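Local coordinates for protein leucine aminopeptidase 2, chloroplastic (Streptomyces sp. BC16019, PDB 5LHJ) that acts as a manganese-binding M17-family aminopeptidase in bottromycin maturation, probably removing N-terminal amino acids from peptides, at residues A253-L258 with P304-G309; A212-A217 with Y240-Y245; A36-C41 with R108-D113; A407-C412 with T482-R487. All coordinates share one frame; numbering follows the deposited sequence.

Contact 1: residues A253-L258 with P304-G309; sequences ALTVGL and PLRVRG
Leu258 N donates to Arg308 O at 2.7 Å, the shortest of the bonds joining these two strands. Arg308 N in turn reaches Val256 O, and Val256 N reaches Arg306 O, both at 2.9 Å. At the entrance to the pairing the grip slackens, and the bond from Arg306 N to Leu254 O is weak at 3.3 Å. The two strands run parallel in the central sheet of the catalytic domain, and the chain returns from one to the other through helix 286-301, a beta-alpha-beta crossover. On the face carrying Val256, Leu258 and Val307, Leu258 CD1 rests on Val307 CG1 at 3.8 Å. Just before the strands pair, Leu305 lies alongside Leu254, and its CD1 meets Leu254 CD2 at 3.6 Å. On the face opposite Val256 and Val307, Arg306 runs beside Thr255: with CG anti to the backbone N (chi1 -172°) and the chain extended, its CD passes Thr255 OG1 at 3.5 Å. The guanidinium travels on to a salt bridge with Asp246, while Arg308 bends away so that its NE binds Thr244. Farther out, helix 286-301 packs on Val307 and Leu258, and helix 486-498 on Leu254, Val256 and Leu305.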
loop_
_atom_site.group_PDB
_atom_site.type_symbol
_atom_site.label_atom_id
_atom_site.label_comp_id
_atom_site.label_asym_id
_atom_site.label_seq_id
_atom_site.Cartn_x
_atom_site.Cartn_y
_atom_site.Cartn_z
ATOM N N ALA A 253 -16.812 32.008 43.078
ATOM C CA ALA A 253 -18.180 31.579 42.680
ATOM C C ALA A 253 -18.309 30.717 41.398
ATOM O O ALA A 253 -19.333 30.047 41.219
ATOM C CB ALA A 253 -19.147 32.770 42.618
ATOM N N LEU A 254 -17.313 30.751 40.506
ATOM C CA LEU A 254 -17.232 29.801 39.389
ATOM C C LEU A 254 -15.868 29.103 39.424
ATOM O O LEU A 254 -14.841 29.764 39.576
ATOM C CB LEU A 254 -17.441 30.525 38.058
ATOM C CG LEU A 254 -17.556 29.695 36.777
ATOM C CD1 LEU A 254 -18.824 28.851 36.761
ATOM C CD2 LEU A 254 -17.537 30.598 35.549
ATOM N N THR A 255 -15.875 27.772 39.306
ATOM C CA THR A 255 -14.655 26.961 39.271
ATOM C C THR A 255 -14.619 26.173 37.969
ATOM O O THR A 255 -15.553 25.425 37.693
ATOM C CB THR A 255 -14.585 26.000 40.467
ATOM O OG1 THR A 255 -14.492 26.776 41.676
ATOM C CG2 THR A 255 -13.360 25.085 40.370
ATOM N N VAL A 256 -13.546 26.345 37.194
ATOM C CA VAL A 256 -13.409 25.709 35.879
ATOM C C VAL A 256 -12.277 24.679 35.925
ATOM O O VAL A 256 -11.178 24.971 36.412
ATOM C CB VAL A 256 -13.127 26.770 34.781
ATOM C CG1 VAL A 256 -12.907 26.118 33.409
ATOM C CG2 VAL A 256 -14.270 27.775 34.709
ATOM N N GLY A 257 -12.557 23.474 35.422
ATOM C CA GLY A 257 -11.560 22.421 35.256
ATOM C C GLY A 257 -11.097 22.359 33.812
ATOM O O GLY A 257 -11.932 22.331 32.918
ATOM N N LEU A 258 -9.780 22.366 33.591
ATOM C CA LEU A 258 -9.187 22.196 32.263
ATOM C C LEU A 258 -8.405 20.887 32.258
ATOM O O LEU A 258 -7.593 20.644 33.155
ATOM C CB LEU A 258 -8.219 23.339 31.917
ATOM C CG LEU A 258 -8.771 24.769 31.948
ATOM C CD1 LEU A 258 -7.682 25.773 31.609
ATOM C CD2 LEU A 258 -9.959 24.908 31.001
ATOM N N PRO A 304 -11.179 36.907 38.359
ATOM C CA PRO A 304 -11.894 36.421 39.543
ATOM C C PRO A 304 -12.554 35.071 39.260
ATOM O O PRO A 304 -13.777 34.971 39.151
ATOM C CB PRO A 304 -12.930 37.531 39.786
ATOM C CG PRO A 304 -13.276 37.984 38.406
ATOM C CD PRO A 304 -11.979 37.924 37.638
ATOM N N LEU A 305 -11.717 34.044 39.138
ATOM C CA LEU A 305 -12.138 32.729 38.668
ATOM C C LEU A 305 -11.143 31.696 39.156
ATOM O O LEU A 305 -9.938 31.883 39.005
ATOM C CB LEU A 305 -12.160 32.724 37.127
ATOM C CG LEU A 305 -12.723 31.517 36.392
ATOM C CD1 LEU A 305 -14.218 31.437 36.618
ATOM C CD2 LEU A 305 -12.438 31.605 34.899
ATOM N N ARG A 306 -11.644 30.614 39.740
ATOM C CA ARG A 306 -10.807 29.501 40.151
ATOM C C ARG A 306 -10.664 28.554 38.958
ATOM O O ARG A 306 -11.661 28.185 38.353
ATOM C CB ARG A 306 -11.455 28.765 41.308
ATOM C CG ARG A 306 -10.585 27.706 41.946
ATOM C CD ARG A 306 -11.311 27.152 43.163
ATOM N NE ARG A 306 -10.490 26.218 43.925
ATOM C CZ ARG A 306 -10.925 25.479 44.954
ATOM N NH1 ARG A 306 -12.197 25.547 45.370
ATOM N NH2 ARG A 306 -10.077 24.656 45.579
ATOM N N VAL A 307 -9.435 28.179 38.631
ATOM C CA VAL A 307 -9.177 27.284 37.493
ATOM C C VAL A 307 -8.216 26.177 37.914
ATOM O O VAL A 307 -7.138 26.447 38.442
ATOM C CB VAL A 307 -8.612 28.043 36.270
ATOM C CG1 VAL A 307 -8.557 27.120 35.054
ATOM C CG2 VAL A 307 -9.460 29.268 35.956
ATOM N N ARG A 308 -8.616 24.933 37.660
ATOM C CA ARG A 308 -7.793 23.769 37.937
ATOM C C ARG A 308 -7.395 23.073 36.635
ATOM O O ARG A 308 -8.267 22.701 35.857
ATOM C CB ARG A 308 -8.571 22.811 38.827
ATOM C CG ARG A 308 -8.025 21.393 38.913
ATOM C CD ARG A 308 -6.780 21.205 39.753
ATOM N NE ARG A 308 -7.045 21.460 41.181
ATOM C CZ ARG A 308 -7.699 20.650 42.013
ATOM N NH1 ARG A 308 -8.215 19.493 41.591
ATOM N NH2 ARG A 308 -7.856 21.020 43.289
ATOM N N GLY A 309 -6.098 22.852 36.449
ATOM C CA GLY A 309 -5.561 22.044 35.351
ATOM C C GLY A 309 -5.324 20.607 35.781
ATOM O O GLY A 309 -4.867 20.364 36.908
#

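Contact 2: residues A212-A217 with Y240-Y245; sequences AVYEGA and YVELTY
Glu242 and Tyr214 are joined across the strands by a water that donates to Glu242 OE1 at 2.7 Å and also bonds Tyr214 OH at 2.6 Å, while the other carboxylate oxygen, Glu242 OE2, is gripped by several groups at once. Tyr240 OH donates to Glu242 OE2 at 2.6 Å, and Arg356 and His310 also bind it. The tyrosine hydroxyl comes to the anti side of that oxygen, 25° out of the carboxylate plane. Both carboxylate oxygens are thus engaged, which should hold the buried group's rotation and, with Arg356 close by, probably favours its charged form. Strands 210-214 and 239-245 are antiparallel here, at one margin of the catalytic domain's mixed sheet, with Ala212-Glu242 and Tyr214-Tyr240 as hydrogen-bonded pairs and Val213-Val241 the non-hydrogen-bonded pair between them. The Tyr214 N to Tyr240 O bond is 2.8 Å long. Tyr214 has CG anti to its carbonyl carbon (chi1 -63°), which sets Tyr240 O at the edge of the Tyr214 ring, in its plane, 3.5 Å from Tyr214 CD1. The two tyrosines lie side by side, Tyr214 CD1 being 3.8 Å from Tyr240 CD2. On the opposite face Val213 CG2 and Val241 CG2 meet at 4.2 Å, beneath helix 193-207, whereas helix 345-358 supplies Val353 and Arg356 against the tyrosine face.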
loop_
_atom_site.group_PDB
_atom_site.type_symbol
_atom_site.label_atom_id
_atom_site.label_comp_id
_atom_site.label_asym_id
_atom_site.label_seq_id
_atom_site.Cartn_x
_atom_site.Cartn_y
_atom_site.Cartn_z
ATOM N N ALA A 212 0.485 19.803 42.403
ATOM C CA ALA A 212 0.668 18.453 42.935
ATOM C C ALA A 212 1.107 17.562 41.786
ATOM O O ALA A 212 0.437 17.530 40.748
ATOM C CB ALA A 212 -0.632 17.927 43.526
ATOM N N VAL A 213 2.222 16.856 41.975
ATOM C CA VAL A 213 2.733 15.896 41.003
ATOM C C VAL A 213 2.598 14.492 41.569
ATOM O O VAL A 213 3.076 14.226 42.677
ATOM C CB VAL A 213 4.209 16.162 40.683
ATOM C CG1 VAL A 213 4.754 15.086 39.736
ATOM C CG2 VAL A 213 4.368 17.550 40.089
ATOM N N TYR A 214 1.944 13.611 40.820
ATOM C CA TYR A 214 1.719 12.237 41.240
ATOM C C TYR A 214 2.575 11.301 40.381
ATOM O O TYR A 214 2.616 11.428 39.152
ATOM C CB TYR A 214 0.245 11.872 41.135
ATOM C CG TYR A 214 -0.647 12.689 42.048
ATOM C CD1 TYR A 214 -1.155 13.914 41.636
ATOM C CD2 TYR A 214 -0.980 12.238 43.332
ATOM C CE1 TYR A 214 -1.974 14.673 42.456
ATOM C CE2 TYR A 214 -1.801 12.998 44.170
ATOM C CZ TYR A 214 -2.293 14.216 43.723
ATOM O OH TYR A 214 -3.106 14.996 44.517
ATOM N N GLU A 215 3.269 10.392 41.060
ATOM C CA GLU A 215 4.207 9.469 40.434
ATOM C C GLU A 215 4.226 8.174 41.227
ATOM O O GLU A 215 3.912 8.180 42.414
ATOM C CB GLU A 215 5.612 10.088 40.401
ATOM C CG GLU A 215 6.172 10.499 41.765
ATOM C CD GLU A 215 7.483 11.271 41.679
ATOM O OE1 GLU A 215 8.549 10.641 41.493
ATOM O OE2 GLU A 215 7.460 12.516 41.811
ATOM N N GLY A 216 4.595 7.075 40.572
ATOM C CA GLY A 216 4.781 5.792 41.256
ATOM C C GLY A 216 3.555 5.354 42.046
ATOM O O GLY A 216 2.433 5.388 41.534
ATOM N N ALA A 217 3.766 4.971 43.305
ATOM C CA ALA A 217 2.673 4.495 44.163
ATOM C C ALA A 217 1.597 5.559 44.431
ATOM O O ALA A 217 0.409 5.233 44.512
ATOM C CB ALA A 217 3.227 3.968 45.483
ATOM N N TYR A 240 1.077 12.375 36.624
ATOM C CA TYR A 240 -0.165 13.132 36.599
ATOM C C TYR A 240 0.032 14.384 37.430
ATOM O O TYR A 240 0.495 14.290 38.579
ATOM C CB TYR A 240 -1.319 12.299 37.148
ATOM C CG TYR A 240 -2.617 13.033 37.209
ATOM C CD1 TYR A 240 -3.287 13.404 36.041
ATOM C CD2 TYR A 240 -3.192 13.365 38.434
ATOM C CE1 TYR A 240 -4.489 14.099 36.095
ATOM C CE2 TYR A 240 -4.396 14.047 38.502
ATOM C CZ TYR A 240 -5.047 14.409 37.335
ATOM O OH TYR A 240 -6.246 15.081 37.408
ATOM N N VAL A 241 -0.320 15.534 36.856
ATOM C CA VAL A 241 -0.099 16.834 37.509
ATOM C C VAL A 241 -1.416 17.599 37.615
ATOM O O VAL A 241 -2.181 17.691 36.645
ATOM C CB VAL A 241 0.961 17.690 36.769
ATOM C CG1 VAL A 241 1.262 18.977 37.549
ATOM C CG2 VAL A 241 2.241 16.893 36.583
ATOM N N GLU A 242 -1.672 18.160 38.796
ATOM C CA GLU A 242 -2.792 19.079 38.981
ATOM C C GLU A 242 -2.235 20.443 39.371
ATOM O O GLU A 242 -1.372 20.547 40.250
ATOM C CB GLU A 242 -3.818 18.544 39.992
ATOM C CG GLU A 242 -4.728 17.501 39.351
ATOM C CD GLU A 242 -5.755 16.866 40.274
ATOM O OE1 GLU A 242 -5.639 16.986 41.515
ATOM O OE2 GLU A 242 -6.681 16.212 39.746
ATOM N N LEU A 243 -2.732 21.466 38.688
ATOM C CA LEU A 243 -2.155 22.812 38.711
ATOM C C LEU A 243 -3.338 23.734 38.933
ATOM O O LEU A 243 -4.234 23.761 38.094
ATOM C CB LEU A 243 -1.458 23.068 37.358
ATOM C CG LEU A 243 -0.717 24.371 37.075
ATOM C CD1 LEU A 243 0.488 24.479 37.983
ATOM C CD2 LEU A 243 -0.267 24.456 35.625
ATOM N N THR A 244 -3.378 24.463 40.051
ATOM C CA THR A 244 -4.554 25.263 40.409
ATOM C C THR A 244 -4.285 26.771 40.595
ATOM O O THR A 244 -3.400 27.164 41.367
ATOM C CB THR A 244 -5.219 24.709 41.685
ATOM O OG1 THR A 244 -5.463 23.308 41.523
ATOM C CG2 THR A 244 -6.531 25.407 41.975
ATOM N N TYR A 245 -5.076 27.585 39.893
ATOM C CA TYR A 245 -5.130 29.032 40.095
ATOM C C TYR A 245 -6.316 29.358 40.998
ATOM O O TYR A 245 -7.470 29.099 40.642
ATOM C CB TYR A 245 -5.262 29.755 38.765
ATOM C CG TYR A 245 -5.509 31.248 38.874
ATOM C CD1 TYR A 245 -4.516 32.113 39.350
ATOM C CD2 TYR A 245 -6.731 31.802 38.488
ATOM C CE1 TYR A 245 -4.743 33.480 39.437
ATOM C CE2 TYR A 245 -6.963 33.168 38.573
ATOM C CZ TYR A 245 -5.968 34.005 39.041
ATOM O OH TYR A 245 -6.211 35.369 39.117
HETATM O O HOH W 1 -4.121 17.272 43.738
#

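Contact 3: residues A36-C41 with R108-D113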
loop_
_atom_site.group_PDB
_atom_site.type_symbol
_atom_site.label_atom_id
_atom_site.label_comp_id
_atom_site.label_asym_id
_atom_site.label_seq_id
_atom_site.Cartn_x
_atom_site.Cartn_y
_atom_site.Cartn_z
ATOM N N ALA A 36 14.590 54.863 17.972
ATOM C CA ALA A 36 14.255 53.647 17.256
ATOM C C ALA A 36 15.122 53.567 16.002
ATOM O O ALA A 36 15.262 54.543 15.276
ATOM C CB ALA A 36 12.773 53.624 16.899
ATOM N N ASP A 37 15.723 52.408 15.763
ATOM C CA ASP A 37 16.429 52.176 14.509
ATOM C C ASP A 37 15.414 52.017 13.392
ATOM O O ASP A 37 15.671 52.442 12.277
ATOM C CB ASP A 37 17.302 50.928 14.585
ATOM C CG ASP A 37 18.378 51.037 15.635
ATOM O OD1 ASP A 37 18.916 52.148 15.838
ATOM O OD2 ASP A 37 18.668 50.010 16.281
ATOM N N VAL A 38 14.273 51.392 13.710
ATOM C CA VAL A 38 13.193 51.157 12.752
ATOM C C VAL A 38 11.848 51.578 13.357
ATOM O O VAL A 38 11.564 51.302 14.533
ATOM C CB VAL A 38 13.122 49.664 12.337
ATOM C CG1 VAL A 38 12.022 49.434 11.298
ATOM C CG2 VAL A 38 14.458 49.195 11.798
ATOM N N VAL A 39 11.036 52.256 12.547
ATOM C CA VAL A 39 9.661 52.609 12.895
ATOM C C VAL A 39 8.734 52.005 11.841
ATOM O O VAL A 39 8.947 52.220 10.643
ATOM C CB VAL A 39 9.459 54.134 12.918
ATOM C CG1 VAL A 39 7.988 54.482 13.154
ATOM C CG2 VAL A 39 10.344 54.771 13.987
ATOM N N ALA A 40 7.721 51.270 12.289
ATOM C CA ALA A 40 6.725 50.666 11.406
ATOM C C ALA A 40 5.430 51.467 11.442
ATOM O O ALA A 40 4.791 51.569 12.495
ATOM C CB ALA A 40 6.451 49.235 11.810
ATOM N N CYS A 41 5.046 51.968 10.268
ATOM C CA CYS A 41 3.884 52.830 10.070
ATOM C C CYS A 41 2.783 52.010 9.399
ATOM O O CYS A 41 3.020 51.445 8.328
ATOM C CB CYS A 41 4.296 53.987 9.150
ATOM S SG CYS A 41 3.012 55.174 8.700
ATOM N N ARG A 108 18.566 47.168 16.301
ATOM C CA ARG A 108 18.536 46.921 17.738
ATOM C C ARG A 108 17.191 47.266 18.345
ATOM O O ARG A 108 16.777 46.626 19.318
ATOM C CB ARG A 108 19.612 47.734 18.467
ATOM C CG ARG A 108 21.046 47.459 18.050
ATOM C CD ARG A 108 21.991 48.258 18.940
ATOM N NE ARG A 108 23.394 48.137 18.542
ATOM C CZ ARG A 108 24.413 48.773 19.127
ATOM N NH1 ARG A 108 24.209 49.602 20.156
ATOM N NH2 ARG A 108 25.653 48.581 18.673
ATOM N N THR A 109 16.527 48.292 17.808
ATOM C CA THR A 109 15.267 48.788 18.380
ATOM C C THR A 109 14.203 49.016 17.300
ATOM O O THR A 109 14.507 49.571 16.242
ATOM C CB THR A 109 15.505 50.102 19.152
ATOM O OG1 THR A 109 16.090 51.062 18.270
ATOM C CG2 THR A 109 16.471 49.876 20.309
ATOM N N LEU A 110 12.972 48.566 17.580
ATOM C CA LEU A 110 11.833 48.690 16.670
ATOM C C LEU A 110 10.647 49.314 17.398
ATOM O O LEU A 110 10.273 48.848 18.471
ATOM C CB LEU A 110 11.429 47.306 16.133
ATOM C CG LEU A 110 10.093 47.193 15.392
ATOM C CD1 LEU A 110 10.111 48.009 14.109
ATOM C CD2 LEU A 110 9.789 45.726 15.120
ATOM N N ARG A 111 10.072 50.372 16.833
ATOM C CA ARG A 111 8.841 50.960 17.357
ATOM C C ARG A 111 7.724 50.695 16.356
ATOM O O ARG A 111 7.823 51.113 15.204
ATOM C CB ARG A 111 8.976 52.471 17.595
ATOM C CG ARG A 111 7.811 53.024 18.403
ATOM C CD ARG A 111 7.889 54.523 18.614
ATOM N NE ARG A 111 7.483 55.278 17.423
ATOM C CZ ARG A 111 8.211 56.204 16.794
ATOM N NH1 ARG A 111 9.431 56.560 17.209
ATOM N NH2 ARG A 111 7.701 56.811 15.727
ATOM N N LEU A 112 6.687 49.981 16.797
ATOM C CA LEU A 112 5.497 49.743 15.995
ATOM C C LEU A 112 4.477 50.841 16.274
ATOM O O LEU A 112 3.983 50.957 17.405
ATOM C CB LEU A 112 4.878 48.380 16.353
ATOM C CG LEU A 112 5.852 47.203 16.263
ATOM C CD1 LEU A 112 5.208 45.939 16.805
ATOM C CD2 LEU A 112 6.323 47.019 14.839
ATOM N N ASP A 113 4.176 51.644 15.254
ATOM C CA ASP A 113 3.104 52.639 15.334
ATOM C C ASP A 113 1.781 52.134 14.752
ATOM O O ASP A 113 0.837 52.909 14.622
ATOM C CB ASP A 113 3.527 53.936 14.620
ATOM C CG ASP A 113 4.652 54.679 15.341
ATOM O OD1 ASP A 113 5.118 54.238 16.413
ATOM O OD2 ASP A 113 5.084 55.732 14.829
#
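Ala36 comes up against 108-113 with its CB 4.0 Å from Arg111 CB, just before the strand begins. Asp37 then joins three polar groups of 108-113. Its OD2 accepts from two consecutive amides: Arg108 N, 2.8 Å from Asp37 OD2, uses the anti lone pair, while Thr109 N comes from above the carboxylate plane. The favour is returned at the backbone, where Asp37 N donates to Thr109 OG1 at 2.9 Å. That hydroxyl stands between the backbone N and carbonyl carbon of its own residue (chi1 57°), a rotation that turns it to face Asp37, and it is also bound to Ala35 O. From Val38 the strands run parallel in regular pairing: Val38 N goes to Thr109 O, and Val38 O takes Arg111 N at 2.9 Å. On the buried face Val38 CG1 touches Leu110 CD1 at 3.7 Å. Val39, on the other face, lies beside Arg111, with CG2 over one face of the guanidinium, 3.5 Å above its plane. Asp113 fixes the turn of the guanidinium, which grips it side-on and in plane, Arg111 NE to Asp113 OD1 at 2.8 Å and NH2 to OD2, each oxygen using its syn lone pair. Ala40 N pairs with Arg111 O, Ala40 O with Asp113 N, and Ala40 CB meets Leu112 CD2 at 3.8 Å. These two strands sit inside the mixed sheet of the N-terminal domain, a macro-clan fold: strand 76-81 flanks 38-43, strand 156-159 flanks 109-112, and helix 90-102 packs on Ala40, Leu110 and Leu112.

Contact 4: residues A407-C412 with T482-R487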
loop_
_atom_site.group_PDB
_atom_site.type_symbol
_atom_site.label_atom_id
_atom_site.label_comp_id
_atom_site.label_asym_id
_atom_site.label_seq_id
_atom_site.Cartn_x
_atom_site.Cartn_y
_atom_site.Cartn_z
ATOM N N ALA A 407 -9.519 35.853 19.609
ATOM C CA ALA A 407 -8.136 35.392 19.601
ATOM C C ALA A 407 -7.551 35.187 18.205
ATOM O O ALA A 407 -6.343 35.042 18.079
ATOM C CB ALA A 407 -8.024 34.107 20.408
ATOM N N GLY A 408 -8.388 35.158 17.172
ATOM C CA GLY A 408 -7.923 34.875 15.811
ATOM C C GLY A 408 -7.568 33.405 15.573
ATOM O O GLY A 408 -6.689 33.106 14.767
ATOM N N GLU A 409 -8.248 32.495 16.268
ATOM C CA GLU A 409 -8.035 31.053 16.099
ATOM C C GLU A 409 -9.311 30.436 15.522
ATOM O O GLU A 409 -10.422 30.785 15.932
ATOM C CB GLU A 409 -7.654 30.395 17.420
ATOM C CG GLU A 409 -6.383 30.997 18.003
ATOM C CD GLU A 409 -5.768 30.196 19.142
ATOM O OE1 GLU A 409 -6.420 30.024 20.198
ATOM O OE2 GLU A 409 -4.587 29.780 19.000
ATOM N N SER A 410 -9.145 29.532 14.569
ATOM C CA SER A 410 -10.277 28.954 13.843
ATOM C C SER A 410 -10.759 27.637 14.472
ATOM O O SER A 410 -9.986 26.677 14.595
ATOM C CB SER A 410 -9.874 28.731 12.386
ATOM O OG SER A 410 -10.924 28.133 11.662
ATOM N N PHE A 411 -12.037 27.614 14.862
ATOM C CA PHE A 411 -12.725 26.415 15.334
ATOM C C PHE A 411 -14.033 26.201 14.582
ATOM O O PHE A 411 -14.674 27.158 14.164
ATOM C CB PHE A 411 -13.054 26.531 16.824
ATOM C CG PHE A 411 -11.918 26.181 17.720
ATOM C CD1 PHE A 411 -11.023 27.156 18.126
ATOM C CD2 PHE A 411 -11.739 24.869 18.159
ATOM C CE1 PHE A 411 -9.967 26.832 18.968
ATOM C CE2 PHE A 411 -10.681 24.544 18.997
ATOM C CZ PHE A 411 -9.801 25.524 19.400
ATOM N N CYS A 412 -14.410 24.937 14.443
ATOM C CA CYS A 412 -15.690 24.530 13.892
ATOM C C CYS A 412 -16.374 23.638 14.916
ATOM O O CYS A 412 -15.784 22.653 15.347
ATOM C CB CYS A 412 -15.484 23.733 12.607
ATOM S SG CYS A 412 -17.044 23.177 11.883
ATOM N N THR A 482 2.752 25.511 17.434
ATOM C CA THR A 482 2.057 26.775 17.235
ATOM C C THR A 482 1.515 27.413 18.521
ATOM O O THR A 482 1.280 28.626 18.556
ATOM C CB THR A 482 0.850 26.593 16.305
ATOM O OG1 THR A 482 -0.067 25.677 16.902
ATOM C CG2 THR A 482 1.276 26.080 14.952
ATOM N N GLY A 483 1.335 26.620 19.578
ATOM C CA GLY A 483 0.644 27.082 20.776
ATOM C C GLY A 483 -0.848 27.316 20.566
ATOM O O GLY A 483 -1.481 28.064 21.308
ATOM N N PHE A 484 -1.409 26.665 19.545
ATOM C CA PHE A 484 -2.829 26.775 19.230
ATOM C C PHE A 484 -3.687 26.441 20.449
ATOM O O PHE A 484 -3.378 25.506 21.191
ATOM C CB PHE A 484 -3.200 25.838 18.080
ATOM C CG PHE A 484 -4.595 26.039 17.554
ATOM C CD1 PHE A 484 -4.851 27.009 16.603
ATOM C CD2 PHE A 484 -5.645 25.242 17.993
ATOM C CE1 PHE A 484 -6.130 27.183 16.093
ATOM C CE2 PHE A 484 -6.931 25.422 17.500
ATOM C CZ PHE A 484 -7.161 26.401 16.543
ATOM N N ALA A 485 -4.724 27.260 20.638
ATOM C CA ALA A 485 -5.753 27.174 21.685
ATOM C C ALA A 485 -5.419 27.897 22.992
ATOM O O ALA A 485 -6.312 28.122 23.807
ATOM C CB ALA A 485 -6.194 25.737 21.959
ATOM N N VAL A 486 -4.157 28.300 23.190
ATOM C CA VAL A 486 -3.800 29.076 24.384
ATOM C C VAL A 486 -4.642 30.351 24.468
ATOM O O VAL A 486 -5.289 30.618 25.485
ATOM C CB VAL A 486 -2.293 29.425 24.441
ATOM C CG1 VAL A 486 -1.998 30.389 25.587
ATOM C CG2 VAL A 486 -1.456 28.158 24.612
ATOM N N ARG A 487 -4.662 31.113 23.391
ATOM C CA ARG A 487 -5.370 32.378 23.413
ATOM C C ARG A 487 -6.898 32.213 23.413
ATOM O O ARG A 487 -7.597 32.991 24.072
ATOM C CB ARG A 487 -4.860 33.292 22.305
ATOM C CG ARG A 487 -3.511 33.880 22.704
ATOM C CD ARG A 487 -2.877 34.692 21.601
ATOM N NE ARG A 487 -2.436 33.750 20.592
ATOM C CZ ARG A 487 -2.749 33.751 19.306
ATOM N NH1 ARG A 487 -3.453 34.726 18.741
ATOM N NH2 ARG A 487 -2.269 32.768 18.556
HETATM O O HOH W 2 -2.958 30.591 20.996
#
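Glu409 reaches into the turn before helix 486-498, and its CB starts the contact by lying 3.8 Å from Phe484 CE1. CG leaves anti to the carbonyl carbon (chi1 -59°) and the chain extends beyond it, carrying CD over one face of the Phe484 ring, 4.1 Å above the plane and offset toward the rim. At the tip, Glu409 OE2 accepts from Ala485 N at 3.0 Å, the amide arriving on the syn side but 33° out of the carboxylate plane. A water donates to Glu409 OE2 at 2.7 Å and to Gly483 O, and accepts from Arg487 N, tying the carboxylate to the first turn of the helix. OE1 binds Thr488 OG1. The segment 407-412 leaves helix 394-407 through a Schellman motif at Gly408 and enters strand 410-413. Gly483 to Val486 forms a type II beta turn with Ala485 as N-cap, so Glu409 sits by the amino end of a helix, whose dipole would probably favour its negative charge. Arg487 NH2 makes a long salt bridge to Glu409 OE2, 3.8 Å away and through charge alone. At the outer end of the Phe484 ring, Phe411 comes from the opposite direction, its CZ 3.4 Å from Phe484 CE2 and the ring planes inclined at 36°. Ser410 O lies at the Phe484 ring edge.

How the contacts relate
Along the chain the order is contact 3, contact 2, contact 1, contact 4, each closing before the next opens. Contact 3 stands alone in the N-terminal domain, its centre about 40 Å from that of contact 1 and about 28 Å from that of contact 4. The other three belong to the catalytic domain and reach one mixed sheet. Contacts 1 and 2 touch directly, since strand 306-316 lies between 255-263 and 239-245. Contact 4 comes within about 8 Å of contact 1 at the nearest atoms; helix 486-498, which it starts, also covers side chains of contact 1. Strand 255-263 itself contains Lys261, seen to bind manganese though no metal is bound to this chain here, so this sheet carries part of the metal site.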